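Local coordinates for type IV pilus assembly protein PilF (Pseudomonas aeruginosa, PDB 2HO1) that helps type IV pilus biogenesis by driving outer-membrane localization and assembly of the PilQ secretin through its tetratricopeptide repeats, at residues A[103-108]-A[132-137]. Sequence-based numbering, arbitrary orientation.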
# COMPACT_ATOMS: atom_id res chain seq x y z
N ARG A 103 2.02 -10.19 -8.85
CA ARG A 103 1.68 -8.76 -8.85
C ARG A 103 0.53 -8.30 -9.75
O ARG A 103 0.36 -7.09 -9.96
CB ARG A 103 2.94 -7.92 -9.10
CG ARG A 103 3.96 -8.10 -7.96
CD ARG A 103 5.13 -7.10 -7.96
NE ARG A 103 5.99 -7.22 -9.13
CZ ARG A 103 5.94 -6.41 -10.19
NH1 ARG A 103 5.07 -5.40 -10.21
NH2 ARG A 103 6.77 -6.59 -11.21
N ASN A 104 -0.26 -9.26 -10.23
CA ASN A 104 -1.43 -9.05 -11.06
C ASN A 104 -2.51 -8.33 -10.23
O ASN A 104 -3.19 -8.96 -9.42
CB ASN A 104 -1.98 -10.41 -11.52
CG ASN A 104 -3.18 -10.28 -12.41
OD1 ASN A 104 -4.08 -9.50 -12.16
ND2 ASN A 104 -3.23 -11.09 -13.44
N ALA A 105 -2.68 -7.04 -10.46
CA ALA A 105 -3.63 -6.23 -9.69
C ALA A 105 -5.09 -6.66 -9.71
O ALA A 105 -5.79 -6.52 -8.70
CB ALA A 105 -3.52 -4.74 -10.11
N ARG A 106 -5.58 -7.12 -10.86
CA ARG A 106 -6.95 -7.54 -10.96
C ARG A 106 -7.20 -8.75 -10.02
O ARG A 106 -8.17 -8.77 -9.26
CB ARG A 106 -7.28 -7.93 -12.41
CG ARG A 106 -8.75 -8.28 -12.64
CD ARG A 106 -8.99 -8.73 -14.11
NE ARG A 106 -8.38 -10.03 -14.34
CZ ARG A 106 -8.94 -11.18 -13.96
NH1 ARG A 106 -10.14 -11.18 -13.38
NH2 ARG A 106 -8.32 -12.33 -14.20
N VAL A 107 -6.31 -9.73 -10.09
CA VAL A 107 -6.44 -10.94 -9.30
C VAL A 107 -6.14 -10.65 -7.84
O VAL A 107 -6.83 -11.19 -6.96
CB VAL A 107 -5.52 -12.03 -9.86
CG1 VAL A 107 -5.56 -13.27 -8.98
CG2 VAL A 107 -5.98 -12.36 -11.29
N LEU A 108 -5.16 -9.79 -7.57
CA LEU A 108 -4.88 -9.42 -6.19
C LEU A 108 -6.12 -8.74 -5.61
O LEU A 108 -6.47 -8.95 -4.45
CB LEU A 108 -3.69 -8.47 -6.09
CG LEU A 108 -2.30 -9.12 -6.24
CD1 LEU A 108 -1.23 -8.02 -6.45
CD2 LEU A 108 -1.97 -9.97 -4.96
N SER A 132 -2.65 -2.12 -5.13
CA SER A 132 -2.65 -0.68 -5.33
C SER A 132 -1.45 -0.13 -6.10
O SER A 132 -1.49 0.99 -6.60
CB SER A 132 -2.79 0.03 -3.97
OG SER A 132 -1.56 0.12 -3.29
N GLN A 133 -0.38 -0.92 -6.18
CA GLN A 133 0.83 -0.51 -6.86
C GLN A 133 0.77 -0.42 -8.39
O GLN A 133 1.61 0.25 -8.99
CB GLN A 133 1.99 -1.40 -6.42
CG GLN A 133 2.32 -1.21 -4.94
CD GLN A 133 2.53 0.27 -4.59
OE1 GLN A 133 3.52 0.86 -4.96
NE2 GLN A 133 1.55 0.87 -3.91
N ASP A 134 -0.18 -1.12 -9.03
CA ASP A 134 -0.32 -1.04 -10.50
C ASP A 134 -1.18 0.17 -10.75
O ASP A 134 -2.42 0.09 -10.67
CB ASP A 134 -1.02 -2.27 -11.06
CG ASP A 134 -1.15 -2.22 -12.58
OD1 ASP A 134 -0.74 -1.19 -13.20
OD2 ASP A 134 -1.68 -3.21 -13.15
N THR A 135 -0.55 1.32 -11.01
CA THR A 135 -1.35 2.53 -11.21
C THR A 135 -2.06 2.57 -12.56
O THR A 135 -2.83 3.50 -12.82
CB THR A 135 -0.47 3.83 -11.01
OG1 THR A 135 0.64 3.81 -11.93
CG2 THR A 135 0.11 3.88 -9.58
N LEU A 136 -1.86 1.57 -13.40
CA LEU A 136 -2.51 1.54 -14.72
C LEU A 136 -3.73 0.64 -14.70
O LEU A 136 -4.45 0.53 -15.69
CB LEU A 136 -1.54 1.01 -15.80
CG LEU A 136 -0.11 1.58 -15.79
CD1 LEU A 136 0.63 1.10 -17.04
CD2 LEU A 136 -0.16 3.10 -15.79
N TYR A 137 -3.98 -0.01 -13.57
CA TYR A 137 -5.12 -0.90 -13.47
C TYR A 137 -6.42 -0.10 -13.55
O TYR A 137 -6.68 0.76 -12.71
CB TYR A 137 -5.02 -1.74 -12.17
CG TYR A 137 -6.19 -2.67 -11.95
CD1 TYR A 137 -6.71 -3.44 -13.00
CD2 TYR A 137 -6.82 -2.73 -10.71
CE1 TYR A 137 -7.84 -4.24 -12.82
CE2 TYR A 137 -7.94 -3.53 -10.50
CZ TYR A 137 -8.45 -4.29 -11.56
OH TYR A 137 -9.57 -5.07 -11.34
O HOH W 1 -1.36 -5.70 -12.53
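D134 and Y137 close over A105, the first residue of helix 105-117, and the way they do it is an instructive case of a linker folding back on a helix start: the loop between helix 121-131 and helix 140-153, which joins the repeats assigned as TPR 3 and TPR 4, returns to the start of the first helix of TPR 3. At its near end the carbonyl of S132 accepts from R140 NE, anchoring the loop to the next helix. D134 supplies the first direct touch: CB of D134 lies 3.6 Å from CB of A105. The two carboxylate oxygens have separate tasks. OD1 of D134 takes the amide N of L136 at 3.0 Å, from above the carboxylate plane, forming an Asx turn within the type I turn D134-Y137. OD2 of D134 receives a bond from a water at 2.6 Å, and that water accepts from A105 N at 2.8 Å. The helix's first N-H is thus served by the water that D134 holds, while OD1 of N104, the N-cap residue, caps V107 N. Y137 ends the turn. Its chi1 of 178° sends the ring out over A105 and R106, and chi2 of 44° turns one face to their backbone, with R106 N 4.0 Å above the plane of the Y137 ring, over its centre. CB of A105 sits against the ring's root, 3.8 Å from CG of Y137, whereas at the far end CG of R106 meets OH of Y137 at 3.6 Å. The R106 chain then bends at chi3 and carries its guanidinium away, toward a long, weak ion pair with D72. Y137 also packs on R142 and V143 of helix 140-153. Direct contact is van der Waals packing of A105 CB, the R106 aliphatic stem and the adjoining backbone against D134 CB and the Y137 ring, while the polar link runs through one water; a negative carboxylate so placed would probably interact favourably with the positive end of the helix dipole.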